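Local coordinates for phosphotriesterase homology protein (Escherichia coli, PDB 1BF6), which hydrolyses phosphorylated glyceryl acetates, as well as aromatic acetates and propionates, using two zinc ions per subunit, at residues N24-L29 / R245-K250; Y32-Q37 / L249-G254; M241-R246 / Y255-L260. All blocks are in the same frame, centred on the assembly; numbering follows the deposited sequence.

Contact 1. Residues N24-L29 / R245-K250. With SO4 (sulfate ion), chain F.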
loop_
_atom_site.group_PDB
_atom_site.type_symbol
_atom_site.label_atom_id
_atom_site.label_comp_id
_atom_site.label_asym_id
_atom_site.label_seq_id
_atom_site.Cartn_x
_atom_site.Cartn_y
_atom_site.Cartn_z
ATOM N N ASN A 24 -1.096 -15.417 16.420
ATOM C CA ASN A 24 -0.676 -14.245 17.173
ATOM C C ASN A 24 -1.746 -13.163 17.068
ATOM O O ASN A 24 -1.962 -12.587 15.993
ATOM C CB ASN A 24 0.651 -13.753 16.579
ATOM C CG ASN A 24 1.317 -12.649 17.397
ATOM O OD1 ASN A 24 2.438 -12.259 17.086
ATOM N ND2 ASN A 24 0.650 -12.155 18.440
ATOM N N VAL A 25 -2.418 -12.898 18.186
ATOM C CA VAL A 25 -3.468 -11.882 18.241
ATOM C C VAL A 25 -2.952 -10.460 17.896
ATOM O O VAL A 25 -3.743 -9.566 17.588
ATOM C CB VAL A 25 -4.179 -11.903 19.630
ATOM C CG1 VAL A 25 -3.202 -11.490 20.742
ATOM C CG2 VAL A 25 -5.422 -11.017 19.614
ATOM N N ASP A 26 -1.632 -10.266 17.933
ATOM C CA ASP A 26 -1.028 -8.974 17.605
ATOM C C ASP A 26 -1.312 -8.672 16.124
ATOM O O ASP A 26 -1.505 -7.511 15.730
ATOM C CB ASP A 26 0.488 -9.011 17.848
ATOM C CG ASP A 26 1.115 -7.620 17.891
ATOM O OD1 ASP A 26 0.423 -6.679 18.314
ATOM O OD2 ASP A 26 2.295 -7.467 17.514
ATOM N N CYS A 27 -1.349 -9.740 15.327
ATOM C CA CYS A 27 -1.613 -9.670 13.892
ATOM C C CYS A 27 -3.095 -9.460 13.539
ATOM O O CYS A 27 -3.463 -9.441 12.358
ATOM C CB CYS A 27 -1.055 -10.915 13.204
ATOM S SG CYS A 27 0.716 -11.060 13.387
ATOM N N ARG A 28 -3.938 -9.346 14.565
ATOM C CA ARG A 28 -5.354 -9.077 14.380
ATOM C C ARG A 28 -5.576 -7.588 14.685
ATOM O O ARG A 28 -5.981 -7.211 15.800
ATOM C CB ARG A 28 -6.219 -9.955 15.299
ATOM C CG ARG A 28 -7.717 -9.678 15.183
ATOM C CD ARG A 28 -8.576 -10.900 15.529
ATOM N NE ARG A 28 -8.430 -11.371 16.908
ATOM C CZ ARG A 28 -9.057 -10.845 17.963
ATOM N NH1 ARG A 28 -9.883 -9.808 17.821
ATOM N NH2 ARG A 28 -8.883 -11.379 19.166
ATOM N N LEU A 29 -5.264 -6.741 13.705
ATOM C CA LEU A 29 -5.426 -5.292 13.863
ATOM C C LEU A 29 -6.891 -4.936 13.620
ATOM O O LEU A 29 -7.307 -4.710 12.481
ATOM C CB LEU A 29 -4.503 -4.552 12.886
ATOM C CG LEU A 29 -4.492 -3.025 12.969
ATOM C CD1 LEU A 29 -3.866 -2.577 14.290
ATOM C CD2 LEU A 29 -3.705 -2.474 11.805
ATOM N N ARG A 245 0.144 -4.307 12.961
ATOM C CA ARG A 245 -0.031 -4.917 14.284
ATOM C C ARG A 245 -0.591 -4.009 15.358
ATOM O O ARG A 245 -0.435 -2.793 15.302
ATOM C CB ARG A 245 1.316 -5.435 14.777
ATOM C CG ARG A 245 1.922 -6.511 13.906
ATOM C CD ARG A 245 3.340 -6.772 14.334
ATOM N NE ARG A 245 3.894 -7.958 13.693
ATOM C CZ ARG A 245 4.300 -9.036 14.356
ATOM N NH1 ARG A 245 4.200 -9.080 15.684
ATOM N NH2 ARG A 245 4.854 -10.051 13.700
ATOM N N ARG A 246 -1.237 -4.612 16.352
ATOM C CA ARG A 246 -1.791 -3.857 17.480
ATOM C C ARG A 246 -0.642 -3.138 18.210
ATOM O O ARG A 246 -0.796 -1.998 18.652
ATOM C CB ARG A 246 -2.507 -4.794 18.463
ATOM C CG ARG A 246 -3.738 -5.479 17.899
ATOM C CD ARG A 246 -4.309 -6.482 18.900
ATOM N NE ARG A 246 -5.675 -6.893 18.574
ATOM C CZ ARG A 246 -6.522 -7.435 19.448
ATOM N NH1 ARG A 246 -6.145 -7.635 20.708
ATOM N NH2 ARG A 246 -7.748 -7.774 19.071
ATOM N N SER A 247 0.518 -3.790 18.276
ATOM C CA SER A 247 1.683 -3.225 18.953
ATOM C C SER A 247 2.256 -1.989 18.256
ATOM O O SER A 247 3.123 -1.305 18.804
ATOM C CB SER A 247 2.768 -4.293 19.177
ATOM O OG SER A 247 3.270 -4.837 17.969
ATOM N N HIS A 248 1.778 -1.716 17.042
ATOM C CA HIS A 248 2.209 -0.535 16.288
ATOM C C HIS A 248 1.398 0.702 16.721
ATOM O O HIS A 248 1.824 1.838 16.510
ATOM C CB HIS A 248 2.026 -0.751 14.773
ATOM C CG HIS A 248 2.927 -1.793 14.180
ATOM N ND1 HIS A 248 2.620 -2.462 13.013
ATOM C CD2 HIS A 248 4.143 -2.250 14.563
ATOM C CE1 HIS A 248 3.609 -3.278 12.697
ATOM N NE2 HIS A 248 4.546 -3.169 13.623
ATOM N N LEU A 249 0.219 0.468 17.290
ATOM C CA LEU A 249 -0.671 1.530 17.743
ATOM C C LEU A 249 -0.122 2.226 18.994
ATOM O O LEU A 249 0.486 1.590 19.847
ATOM C CB LEU A 249 -2.060 0.960 18.026
ATOM C CG LEU A 249 -2.728 0.179 16.873
ATOM C CD1 LEU A 249 -4.147 -0.207 17.285
ATOM C CD2 LEU A 249 -2.739 1.006 15.593
ATOM N N LYS A 250 -0.315 3.540 19.075
ATOM C CA LYS A 250 0.179 4.320 20.214
ATOM C C LYS A 250 -0.407 3.860 21.554
ATOM O O LYS A 250 0.316 3.786 22.545
ATOM C CB LYS A 250 -0.052 5.828 19.991
ATOM C CG LYS A 250 0.736 6.385 18.794
ATOM C CD LYS A 250 0.874 7.902 18.801
ATOM C CE LYS A 250 -0.444 8.613 18.603
ATOM N NZ LYS A 250 -0.955 8.460 17.213
HETATM S S SO4 F . 5.419 -6.851 10.096
HETATM O O1 SO4 F . 6.049 -7.811 10.998
HETATM O O2 SO4 F . 3.937 -7.187 9.969
HETATM O O3 SO4 F . 5.512 -5.387 10.609
HETATM O O4 SO4 F . 6.130 -6.889 8.744
#

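Contact 2. Residues Y32-Q37 / L249-G254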
loop_
_atom_site.group_PDB
_atom_site.type_symbol
_atom_site.label_atom_id
_atom_site.label_comp_id
_atom_site.label_asym_id
_atom_site.label_seq_id
_atom_site.Cartn_x
_atom_site.Cartn_y
_atom_site.Cartn_z
ATOM N N TYR A 32 -11.073 -0.970 17.038
ATOM C CA TYR A 32 -11.821 0.172 16.564
ATOM C C TYR A 32 -11.543 1.538 17.183
ATOM O O TYR A 32 -11.192 2.474 16.463
ATOM C CB TYR A 32 -13.313 -0.127 16.628
ATOM C CG TYR A 32 -14.151 0.924 15.946
ATOM C CD1 TYR A 32 -14.058 1.131 14.567
ATOM C CD2 TYR A 32 -15.034 1.715 16.678
ATOM C CE1 TYR A 32 -14.826 2.102 13.938
ATOM C CE2 TYR A 32 -15.809 2.683 16.062
ATOM C CZ TYR A 32 -15.702 2.872 14.690
ATOM O OH TYR A 32 -16.491 3.817 14.082
ATOM N N ALA A 33 -11.762 1.669 18.491
ATOM C CA ALA A 33 -11.542 2.944 19.173
ATOM C C ALA A 33 -10.132 3.480 18.926
ATOM O O ALA A 33 -9.965 4.639 18.542
ATOM C CB ALA A 33 -11.818 2.806 20.673
ATOM N N PHE A 34 -9.132 2.623 19.098
ATOM C CA PHE A 34 -7.743 3.013 18.885
ATOM C C PHE A 34 -7.483 3.454 17.450
ATOM O O PHE A 34 -6.784 4.442 17.224
ATOM C CB PHE A 34 -6.795 1.864 19.212
ATOM C CG PHE A 34 -6.786 1.469 20.656
ATOM C CD1 PHE A 34 -7.362 2.281 21.622
ATOM C CD2 PHE A 34 -6.179 0.282 21.048
ATOM C CE1 PHE A 34 -7.330 1.918 22.955
ATOM C CE2 PHE A 34 -6.141 -0.093 22.382
ATOM C CZ PHE A 34 -6.718 0.728 23.335
ATOM N N ILE A 35 -8.013 2.705 16.482
ATOM C CA ILE A 35 -7.808 3.044 15.075
ATOM C C ILE A 35 -8.479 4.373 14.731
ATOM O O ILE A 35 -7.888 5.186 14.029
ATOM C CB ILE A 35 -8.195 1.864 14.107
ATOM C CG1 ILE A 35 -6.886 1.113 13.732
ATOM C CG2 ILE A 35 -8.851 2.399 12.831
ATOM C CD1 ILE A 35 -5.562 1.916 13.852
ATOM N N CYS A 36 -9.673 4.616 15.267
ATOM C CA CYS A 36 -10.368 5.886 15.053
ATOM C C CYS A 36 -9.552 7.049 15.645
ATOM O O CYS A 36 -9.457 8.115 15.042
ATOM C CB CYS A 36 -11.751 5.872 15.701
ATOM S SG CYS A 36 -13.000 4.948 14.788
ATOM N N GLN A 37 -8.962 6.843 16.823
ATOM C CA GLN A 37 -8.155 7.888 17.461
ATOM C C GLN A 37 -6.930 8.202 16.600
ATOM O O GLN A 37 -6.564 9.374 16.437
ATOM C CB GLN A 37 -7.731 7.459 18.874
ATOM C CG GLN A 37 -8.883 7.456 19.891
ATOM C CD GLN A 37 -8.663 6.498 21.072
ATOM O OE1 GLN A 37 -7.525 6.188 21.457
ATOM N NE2 GLN A 37 -9.763 6.018 21.645
ATOM N N LEU A 249 0.219 0.468 17.290
ATOM C CA LEU A 249 -0.671 1.530 17.743
ATOM C C LEU A 249 -0.122 2.226 18.994
ATOM O O LEU A 249 0.486 1.590 19.847
ATOM C CB LEU A 249 -2.060 0.960 18.026
ATOM C CG LEU A 249 -2.728 0.179 16.873
ATOM C CD1 LEU A 249 -4.147 -0.207 17.285
ATOM C CD2 LEU A 249 -2.739 1.006 15.593
ATOM N N LYS A 250 -0.315 3.540 19.075
ATOM C CA LYS A 250 0.179 4.320 20.214
ATOM C C LYS A 250 -0.407 3.860 21.554
ATOM O O LYS A 250 0.316 3.786 22.545
ATOM C CB LYS A 250 -0.052 5.828 19.991
ATOM C CG LYS A 250 0.736 6.385 18.794
ATOM C CD LYS A 250 0.874 7.902 18.801
ATOM C CE LYS A 250 -0.444 8.613 18.603
ATOM N NZ LYS A 250 -0.955 8.460 17.213
ATOM N N ALA A 251 -1.699 3.533 21.573
ATOM C CA ALA A 251 -2.371 3.066 22.789
ATOM C C ALA A 251 -1.741 1.784 23.354
ATOM O O ALA A 251 -1.918 1.477 24.532
ATOM C CB ALA A 251 -3.858 2.847 22.527
ATOM N N ASN A 252 -1.033 1.040 22.504
ATOM C CA ASN A 252 -0.359 -0.196 22.904
ATOM C C ASN A 252 1.153 -0.022 23.036
ATOM O O ASN A 252 1.899 -0.994 22.997
ATOM C CB ASN A 252 -0.674 -1.321 21.912
ATOM C CG ASN A 252 -2.126 -1.698 21.919
ATOM O OD1 ASN A 252 -2.747 -1.771 22.975
ATOM N ND2 ASN A 252 -2.694 -1.913 20.737
ATOM N N GLY A 253 1.600 1.225 23.180
ATOM C CA GLY A 253 3.022 1.504 23.319
ATOM C C GLY A 253 3.787 1.579 22.016
ATOM O O GLY A 253 5.013 1.506 22.010
ATOM N N GLY A 254 3.059 1.699 20.908
ATOM C CA GLY A 254 3.691 1.781 19.604
ATOM C C GLY A 254 3.919 3.209 19.118
ATOM O O GLY A 254 3.774 4.175 19.871
#

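Contact 3. Residues M241-R246 / Y255-L260. With ZN (zinc ion), chain C; SO4 (sulfate ion), chain F.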
loop_
_atom_site.group_PDB
_atom_site.type_symbol
_atom_site.label_atom_id
_atom_site.label_comp_id
_atom_site.label_asym_id
_atom_site.label_seq_id
_atom_site.Cartn_x
_atom_site.Cartn_y
_atom_site.Cartn_z
ATOM N N MET A 241 3.541 3.929 6.303
ATOM C CA MET A 241 4.057 3.197 7.472
ATOM C C MET A 241 3.788 1.681 7.401
ATOM O O MET A 241 4.471 0.877 8.054
ATOM C CB MET A 241 3.369 3.720 8.744
ATOM C CG MET A 241 3.468 5.227 8.983
ATOM S SD MET A 241 5.142 5.714 9.245
ATOM C CE MET A 241 5.451 4.922 10.819
ATOM N N ASP A 242 2.769 1.302 6.629
ATOM C CA ASP A 242 2.344 -0.096 6.513
ATOM C C ASP A 242 2.071 -0.692 7.911
ATOM O O ASP A 242 2.655 -1.729 8.271
ATOM C CB ASP A 242 3.381 -0.946 5.771
ATOM C CG ASP A 242 2.881 -2.355 5.474
ATOM O OD1 ASP A 242 1.650 -2.578 5.518
ATOM O OD2 ASP A 242 3.719 -3.228 5.225
ATOM N N ILE A 243 1.242 -0.000 8.704
ATOM C CA ILE A 243 0.865 -0.471 10.046
ATOM C C ILE A 243 0.106 -1.796 9.855
ATOM O O ILE A 243 -0.801 -1.883 9.014
ATOM C CB ILE A 243 -0.037 0.551 10.787
ATOM C CG1 ILE A 243 0.735 1.849 11.069
ATOM C CG2 ILE A 243 -0.587 -0.045 12.070
ATOM C CD1 ILE A 243 2.004 1.656 11.873
ATOM N N THR A 244 0.489 -2.812 10.628
ATOM C CA THR A 244 -0.109 -4.145 10.524
ATOM C C THR A 244 -0.407 -4.831 11.865
ATOM O O THR A 244 -1.137 -5.818 11.898
ATOM C CB THR A 244 0.831 -5.107 9.748
ATOM O OG1 THR A 244 2.090 -5.201 10.428
ATOM C CG2 THR A 244 1.087 -4.630 8.316
ATOM N N ARG A 245 0.144 -4.307 12.961
ATOM C CA ARG A 245 -0.031 -4.917 14.284
ATOM C C ARG A 245 -0.591 -4.009 15.358
ATOM O O ARG A 245 -0.435 -2.793 15.302
ATOM C CB ARG A 245 1.316 -5.435 14.777
ATOM C CG ARG A 245 1.922 -6.511 13.906
ATOM C CD ARG A 245 3.340 -6.772 14.334
ATOM N NE ARG A 245 3.894 -7.958 13.693
ATOM C CZ ARG A 245 4.300 -9.036 14.356
ATOM N NH1 ARG A 245 4.200 -9.080 15.684
ATOM N NH2 ARG A 245 4.854 -10.051 13.700
ATOM N N ARG A 246 -1.237 -4.612 16.352
ATOM C CA ARG A 246 -1.791 -3.857 17.480
ATOM C C ARG A 246 -0.642 -3.138 18.210
ATOM O O ARG A 246 -0.796 -1.998 18.652
ATOM C CB ARG A 246 -2.507 -4.794 18.463
ATOM C CG ARG A 246 -3.738 -5.479 17.899
ATOM C CD ARG A 246 -4.309 -6.482 18.900
ATOM N NE ARG A 246 -5.675 -6.893 18.574
ATOM C CZ ARG A 246 -6.522 -7.435 19.448
ATOM N NH1 ARG A 246 -6.145 -7.635 20.708
ATOM N NH2 ARG A 246 -7.748 -7.774 19.071
ATOM N N TYR A 255 4.221 3.337 17.830
ATOM C CA TYR A 255 4.502 4.630 17.218
ATOM C C TYR A 255 3.341 5.287 16.476
ATOM O O TYR A 255 3.346 6.504 16.281
ATOM C CB TYR A 255 5.731 4.515 16.311
ATOM C CG TYR A 255 5.694 3.330 15.368
ATOM C CD1 TYR A 255 6.150 2.068 15.776
ATOM C CD2 TYR A 255 5.208 3.464 14.066
ATOM C CE1 TYR A 255 6.121 0.965 14.904
ATOM C CE2 TYR A 255 5.175 2.364 13.190
ATOM C CZ TYR A 255 5.627 1.125 13.616
ATOM O OH TYR A 255 5.564 0.043 12.762
ATOM N N GLY A 256 2.355 4.487 16.067
ATOM C CA GLY A 256 1.194 5.012 15.355
ATOM C C GLY A 256 1.414 5.444 13.904
ATOM O O GLY A 256 2.560 5.585 13.429
ATOM N N TYR A 257 0.300 5.654 13.200
ATOM C CA TYR A 257 0.328 6.084 11.799
ATOM C C TYR A 257 0.949 7.468 11.632
ATOM O O TYR A 257 1.731 7.691 10.704
ATOM C CB TYR A 257 -1.084 6.129 11.209
ATOM C CG TYR A 257 -1.824 4.815 11.232
ATOM C CD1 TYR A 257 -2.487 4.395 12.378
ATOM C CD2 TYR A 257 -1.875 3.997 10.097
ATOM C CE1 TYR A 257 -3.176 3.207 12.408
ATOM C CE2 TYR A 257 -2.571 2.794 10.110
ATOM C CZ TYR A 257 -3.219 2.408 11.273
ATOM O OH TYR A 257 -3.910 1.226 11.322
ATOM N N ASP A 258 0.617 8.386 12.540
ATOM C CA ASP A 258 1.146 9.751 12.457
ATOM C C ASP A 258 2.633 9.910 12.750
ATOM O O ASP A 258 3.136 11.027 12.765
ATOM C CB ASP A 258 0.303 10.735 13.278
ATOM C CG ASP A 258 0.448 10.548 14.794
ATOM O OD1 ASP A 258 1.074 9.573 15.268
ATOM O OD2 ASP A 258 -0.101 11.404 15.514
ATOM N N TYR A 259 3.326 8.801 13.005
ATOM C CA TYR A 259 4.769 8.826 13.234
ATOM C C TYR A 259 5.412 9.420 11.981
ATOM O O TYR A 259 6.451 10.071 12.048
ATOM C CB TYR A 259 5.293 7.403 13.451
ATOM C CG TYR A 259 6.785 7.285 13.573
ATOM C CD1 TYR A 259 7.595 7.096 12.448
ATOM C CD2 TYR A 259 7.395 7.308 14.824
ATOM C CE1 TYR A 259 8.979 6.929 12.575
ATOM C CE2 TYR A 259 8.767 7.139 14.961
ATOM C CZ TYR A 259 9.548 6.951 13.839
ATOM O OH TYR A 259 10.899 6.785 13.997
ATOM N N LEU A 260 4.782 9.180 10.832
ATOM C CA LEU A 260 5.282 9.692 9.563
ATOM C C LEU A 260 5.407 11.213 9.620
ATOM O O LEU A 260 6.398 11.776 9.161
ATOM C CB LEU A 260 4.315 9.309 8.428
ATOM C CG LEU A 260 4.661 9.785 7.015
ATOM C CD1 LEU A 260 5.934 9.126 6.533
ATOM C CD2 LEU A 260 3.507 9.461 6.065
HETATM ZN ZN ZN C . 0.699 -4.076 3.878
HETATM S S SO4 F . 5.419 -6.851 10.096
HETATM O O1 SO4 F . 6.049 -7.811 10.998
HETATM O O2 SO4 F . 3.937 -7.187 9.969
HETATM O O3 SO4 F . 5.512 -5.387 10.609
HETATM O O4 SO4 F . 6.130 -6.889 8.744
HETATM O O HOH W 1 5.882 1.080 10.193
#

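Contact 1. Residues N24-L29 / R245-K250
Asp-26 uses both carboxylate oxygens across the contact, OD1 for Ser-247 N and OD2 for Ser-247 OG and Arg-245 NH1, and here the packing is tightest. A chi1 of -164° swings the carboxylate away from its own backbone N and toward 245-247, where OD1 takes Ser-247 N on its syn lone pair at 2.9 Å. OD2 accepts twice: its syn lone pair receives Ser-247 OG at 2.8 Å, while the anti one forms a salt bridge with Arg-245 NH1 at 3.1 Å. The carboxylate and guanidinium planes stand 72° apart, consistent with one bond rather than a coplanar, bidentate pair. The backbone O of the same Asp-26 takes Arg-246 N in a nearly straight bond (164° at H) of 3.0 Å, and the extended Arg-246 chain gives NE to Arg-28 O at 2.8 Å. On the buried side Leu-29 CD1 packs against Leu-249 CD1 at 3.8 Å.

Toward solvent the grip slackens. The exposed Val-25 lays CG2 over one face of the Arg-246 guanidinium. Arg-28 runs alongside, yet the two like charges are probably offset by Asp-30, which forms salt bridges with both. Arg-245 NE reaches O1 of a sulfate, probably from the crystallisation liquor, in only a weak bond.

The loops after the first and eighth strands of the TIM barrel are thereby joined at its rim, beside the binuclear zinc site of the phosphotriesterase family.

Contact 2. Residues Y32-Q37 / L249-G254
Phe-34 turns one face of its ring toward Ala-251, whose methyl CB sits squarely over the centre: 3.4 Å from the centroid and only 3° off the normal, the geometry of a CH-pi contact. All six ring carbons lie at nearly the same distance from that methyl, which shows how little it is displaced. The ring owes its place to a chi1 of -66°, which sets CG beside the backbone N and anti to the carbonyl carbon.

Two further groups border the ring. Leu-249 CD1 lies near its plane and touches Phe-34 CB at 3.9 Å. Asn-252 crosses at about a right angle, its amide plane 76° from the ring, and OD1 comes within 3.8 Å of Phe-34 CE2. That amide is held elsewhere, since ND2 bonds to Arg-246 O and Gln-31 OE1. Deeper in, Ile-35 and Leu-249 also meet at right angles; the 3.4 Å between Ile-35 CD1 and Leu-249 CD2 is tighter than usual, and with the isoleucine torsions away from staggered values the modelled position of CD1 is doubtful.

Replacing Phe-34 by an alanine would probably leave the Ala-251 methyl without its aromatic floor and open a gap beside Asn-252 OD1.

The loop keeps its own shape: Leu-249 O accepts both Asn-252 N (3.1 Å) and Gly-254 N (2.8 Å). No hydrogen bond crosses between 249-254 and 32-37, so cohesion here is apolar and CH-pi, while Lys-250 pairs with Glu-38 and Asp-41 further along the helix.

Contact 3. Residues M241-R246 / Y255-L260
Met-241 is folded back by two successive bends, chi2 -64° and chi3 -68°, which carry its CE methyl between Tyr-255 and Tyr-259. CE lies 3.5 Å from Tyr-255 CE2 and equally 3.5 Å from Tyr-259 CD1, approaching both rings obliquely. Its SD rests on Leu-260 CB at 3.8 Å, so the thioether touches the first turn of helix 259-270.

Ile-243 fills the neighbouring place. It spreads its branches over Tyr-257: CG1 stands over one face, 3.7 Å from the ring centroid and 21° off the normal, a CH-pi contact, while CG2 sits near the phenol end. CD1 points the other way, to Tyr-255 CE2 at 3.5 Å. Tyr-257 is fixed from beyond the contact, for its OH bonds to His-13 O and its ring is covered by Ile-35, Met-39 and Leu-42 of helix 32-44.

No direct hydrogen bond joins the two segments; a water links them, donating to Met-241 O (2.6 Å) and accepting from Tyr-255 OH (2.8 Å).

Alternate residues face the other way. Between the two apolar side chains, Asp-242 directs its CB away from this core and binds zinc through OD1 at 2.4 Å, with His-11, His-13 and Glu-124 completing that ion's protein ligands. Thr-244 OG1 donates to sulfate O2. A metal-binding aspartate just after the eighth strand is characteristic of the TIM-barrel metallo-dependent hydrolases; here it serves the binuclear zinc centre.

Overall arrangement
All three contacts involve the long loop between strand 237-239 and helix 259-270, and their centres lie 9 to 10 Å apart. Contact 1 passes into contact 2 through the hydrogen bond between Asn-252 ND2 and Arg-246 O (2.8 Å). It meets contact 3 where His-248 O receives Gly-256 N at 2.7 Å. Lys-250 NZ, 3.0 Å from Asp-258 OD1, adds a salt bridge to the loop. Contact 3 includes a zinc ligand; the side chain of Leu-29 in contact 1 is about 9 Å from a zinc, and that of Ile-35 in contact 2 about 13 Å. Contacts 1 and 3 share the sulfate, also held by Lys-212 and Tyr-215.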